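Local coordinates for protein putative glucosidase lplD, ALPHA-GALACTURONIDASE (PDB 3FEF) that hydrolyses alpha-1,4-linked galacturonides such as di-galacturonate, releasing alpha-D-galacturonate, with NAD and manganese as cofactors, at residues Ile116-Ala127 against Ala398-Lys406. Sequence-based numbering, arbitrary orientation.
Sequences IIRGLRAVPIFA and AVADAGLTK
Val123 sits as a knob in a hole formed by Val399, Ala400, Gly403 and Leu404, a knob-into-hole contact where helix 112-136 crosses helix 383-405. The segment axes come within 8.3 Å and cross at -55°, joining a helix of the NAD-binding Rossmann-type half of this family 4 glycosidase to one of its C-terminal half. The crossing is a worked example of how a residue without a side chain makes room for a branched one: a CB on Gly403 would clash with Val123 CB. Gly403 CA lies 5.3 Å from Val123 CA, the nearest pair of CA atoms across the two segments. The valine uses both branches. With CG1 anti to the backbone N (chi1 172°), that methyl reaches the peptide between Gly403 and Leu404, 3.4 Å from Leu404 N, while CG2 rests by the carbonyl oxygen of Val399. An alanine here would lose both methyls and is likely to leave the hole around Gly403 poorly filled.

One turn back along the helix from Gly403, Val399 points toward helix 112-136, and its CG1 lies over the backbone at Gly119, whose lack of a side chain gives the methyl room, coming within 3.7 Å of Leu120 N. Its other methyl, CG2, meets Ile116 CG2, the two side chains crossing at a slant. Leu120 bends CD1 toward Val399 and Ala402, and helix 408-417 adds Ala411 against both Leu120 and Ala402. Lys158 of helix 149-159 forms a salt bridge with Asp401 and also touches Leu404. Beyond the knob, Leu404 extends the contact toward Ala127: its CG packs against Val123 CG1, and its CD2 lies 3.9 Å from Ala127 CB.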
loop_
_atom_site.group_PDB
_atom_site.type_symbol
_atom_site.label_atom_id
_atom_site.label_comp_id
_atom_site.label_asym_id
_atom_site.label_seq_id
_atom_site.Cartn_x
_atom_site.Cartn_y
_atom_site.Cartn_z
ATOM N N ILE A 116 18.850 7.491 21.623
ATOM C CA ILE A 116 18.877 8.416 20.492
ATOM C C ILE A 116 20.292 8.922 20.197
ATOM O O ILE A 116 20.752 8.867 19.060
ATOM C CB ILE A 116 17.987 9.641 20.760
ATOM C CG1 ILE A 116 16.559 9.204 21.132
ATOM C CG2 ILE A 116 18.049 10.627 19.577
ATOM C CD1 ILE A 116 15.558 9.181 20.008
ATOM N N ILE A 117 20.968 9.425 21.227
ATOM C CA ILE A 117 22.322 9.927 21.076
ATOM C C ILE A 117 23.222 8.793 20.604
ATOM O O ILE A 117 24.008 8.959 19.668
ATOM C CB ILE A 117 22.861 10.539 22.408
ATOM C CG1 ILE A 117 22.004 11.737 22.807
ATOM C CG2 ILE A 117 24.323 10.976 22.267
ATOM C CD1 ILE A 117 22.038 12.876 21.790
ATOM N N ARG A 118 23.079 7.625 21.224
ATOM C CA ARG A 118 23.892 6.474 20.832
ATOM C C ARG A 118 23.664 6.080 19.367
ATOM O O ARG A 118 24.615 5.833 18.616
ATOM C CB ARG A 118 23.631 5.290 21.766
ATOM C CG ARG A 118 24.534 4.085 21.545
ATOM C CD ARG A 118 24.080 2.979 22.493
ATOM N NE ARG A 118 24.628 1.670 22.172
ATOM C CZ ARG A 118 25.359 0.955 23.019
ATOM N NH1 ARG A 118 25.610 1.440 24.227
ATOM N NH2 ARG A 118 25.827 -0.238 22.659
ATOM N N GLY A 119 22.402 6.033 18.960
ATOM C CA GLY A 119 22.094 5.692 17.579
ATOM C C GLY A 119 22.787 6.688 16.673
ATOM O O GLY A 119 23.430 6.334 15.682
ATOM N N LEU A 120 22.655 7.956 17.022
ATOM C CA LEU A 120 23.252 9.012 16.236
ATOM C C LEU A 120 24.744 8.723 16.003
ATOM O O LEU A 120 25.241 8.789 14.896
ATOM C CB LEU A 120 23.091 10.291 17.021
ATOM C CG LEU A 120 22.654 11.550 16.325
ATOM C CD1 LEU A 120 21.683 11.244 15.183
ATOM C CD2 LEU A 120 22.012 12.431 17.401
ATOM N N ARG A 121 25.451 8.405 17.072
ATOM C CA ARG A 121 26.868 8.042 17.020
ATOM C C ARG A 121 27.119 6.797 16.151
ATOM O O ARG A 121 28.129 6.684 15.463
ATOM C CB ARG A 121 27.324 7.782 18.457
ATOM C CG ARG A 121 28.800 7.892 18.743
ATOM C CD ARG A 121 29.059 8.232 20.240
ATOM N NE ARG A 121 28.652 7.166 21.159
ATOM C CZ ARG A 121 27.786 7.327 22.156
ATOM N NH1 ARG A 121 27.255 8.514 22.385
ATOM N NH2 ARG A 121 27.466 6.311 22.946
ATOM N N ALA A 122 26.202 5.843 16.185
ATOM C CA ALA A 122 26.426 4.576 15.472
ATOM C C ALA A 122 26.212 4.701 13.965
ATOM O O ALA A 122 26.767 3.930 13.192
ATOM C CB ALA A 122 25.514 3.470 16.045
ATOM N N VAL A 123 25.396 5.670 13.549
ATOM C CA VAL A 123 25.044 5.784 12.149
ATOM C C VAL A 123 26.261 5.795 11.218
ATOM O O VAL A 123 26.322 5.016 10.267
ATOM C CB VAL A 123 24.095 6.985 11.882
ATOM C CG1 VAL A 123 23.894 7.202 10.366
ATOM C CG2 VAL A 123 22.744 6.738 12.561
ATOM N N PRO A 124 27.225 6.695 11.457
ATOM C CA PRO A 124 28.319 6.722 10.466
ATOM C C PRO A 124 29.260 5.519 10.580
ATOM O O PRO A 124 29.935 5.175 9.617
ATOM C CB PRO A 124 29.042 8.058 10.739
ATOM C CG PRO A 124 28.612 8.472 12.129
ATOM C CD PRO A 124 27.264 7.826 12.406
ATOM N N ILE A 125 29.287 4.862 11.734
ATOM C CA ILE A 125 30.040 3.614 11.854
ATOM C C ILE A 125 29.428 2.516 10.972
ATOM O O ILE A 125 30.139 1.761 10.316
ATOM C CB ILE A 125 30.124 3.144 13.319
ATOM C CG1 ILE A 125 30.837 4.199 14.170
ATOM C CG2 ILE A 125 30.856 1.809 13.415
ATOM C CD1 ILE A 125 31.018 3.791 15.633
ATOM N N PHE A 126 28.101 2.436 10.937
ATOM C CA PHE A 126 27.463 1.373 10.174
ATOM C C PHE A 126 27.363 1.701 8.684
ATOM O O PHE A 126 27.376 0.798 7.839
ATOM C CB PHE A 126 26.111 0.983 10.789
ATOM C CG PHE A 126 26.241 0.038 11.949
ATOM C CD1 PHE A 126 25.955 -1.319 11.794
ATOM C CD2 PHE A 126 26.693 0.494 13.184
ATOM C CE1 PHE A 126 26.097 -2.207 12.871
ATOM C CE2 PHE A 126 26.841 -0.393 14.279
ATOM C CZ PHE A 126 26.545 -1.740 14.117
ATOM N N ALA A 127 27.286 2.990 8.357
ATOM C CA ALA A 127 27.375 3.415 6.965
ATOM C C ALA A 127 28.698 2.939 6.383
ATOM O O ALA A 127 28.745 2.432 5.260
ATOM C CB ALA A 127 27.267 4.942 6.854
ATOM N N ALA A 398 13.977 8.714 11.869
ATOM C CA ALA A 398 14.536 10.071 11.883
ATOM C C ALA A 398 16.002 10.061 12.298
ATOM O O ALA A 398 16.832 10.784 11.725
ATOM C CB ALA A 398 13.740 10.956 12.804
ATOM N N VAL A 399 16.329 9.235 13.290
ATOM C CA VAL A 399 17.719 9.116 13.732
ATOM C C VAL A 399 18.613 8.616 12.601
ATOM O O VAL A 399 19.690 9.164 12.367
ATOM C CB VAL A 399 17.873 8.239 15.003
ATOM C CG1 VAL A 399 19.351 7.948 15.295
ATOM C CG2 VAL A 399 17.229 8.946 16.230
ATOM N N ALA A 400 18.156 7.596 11.884
ATOM C CA ALA A 400 18.938 7.047 10.790
ATOM C C ALA A 400 19.155 8.099 9.719
ATOM O O ALA A 400 20.278 8.291 9.255
ATOM C CB ALA A 400 18.267 5.804 10.208
ATOM N N ASP A 401 18.091 8.791 9.325
ATOM C CA ASP A 401 18.250 9.892 8.373
ATOM C C ASP A 401 19.156 10.998 8.923
ATOM O O ASP A 401 20.108 11.409 8.256
ATOM C CB ASP A 401 16.907 10.483 7.971
ATOM C CG ASP A 401 16.068 9.512 7.207
ATOM O OD1 ASP A 401 16.651 8.739 6.404
ATOM O OD2 ASP A 401 14.829 9.510 7.415
ATOM N N ALA A 402 18.848 11.479 10.127
ATOM C CA ALA A 402 19.623 12.550 10.732
ATOM C C ALA A 402 21.110 12.213 10.711
ATOM O O ALA A 402 21.949 13.056 10.358
ATOM C CB ALA A 402 19.157 12.842 12.151
ATOM N N GLY A 403 21.434 10.979 11.080
ATOM C CA GLY A 403 22.827 10.534 11.089
ATOM C C GLY A 403 23.488 10.576 9.727
ATOM O O GLY A 403 24.568 11.108 9.593
ATOM N N LEU A 404 22.839 10.025 8.707
ATOM C CA LEU A 404 23.411 10.017 7.353
ATOM C C LEU A 404 23.551 11.405 6.707
ATOM O O LEU A 404 24.414 11.618 5.846
ATOM C CB LEU A 404 22.592 9.112 6.429
ATOM C CG LEU A 404 22.686 7.617 6.753
ATOM C CD1 LEU A 404 21.621 6.853 6.006
ATOM C CD2 LEU A 404 24.084 7.079 6.440
ATOM N N THR A 405 22.705 12.341 7.116
ATOM C CA THR A 405 22.713 13.676 6.529
ATOM C C THR A 405 23.218 14.725 7.514
ATOM O O THR A 405 23.149 15.904 7.239
ATOM C CB THR A 405 21.308 14.091 6.009
ATOM O OG1 THR A 405 20.420 14.292 7.117
ATOM C CG2 THR A 405 20.725 13.017 5.069
ATOM N N LYS A 406 23.726 14.281 8.658
ATOM C CA LYS A 406 24.210 15.182 9.707
ATOM C C LYS A 406 23.224 16.296 10.075
ATOM O O LYS A 406 23.619 17.431 10.352
ATOM C CB LYS A 406 25.555 15.781 9.304
ATOM C CG LYS A 406 26.688 14.768 9.303
ATOM C CD LYS A 406 27.801 15.206 8.360
ATOM C CE LYS A 406 29.091 14.486 8.695
ATOM N NZ LYS A 406 29.439 14.709 10.122
#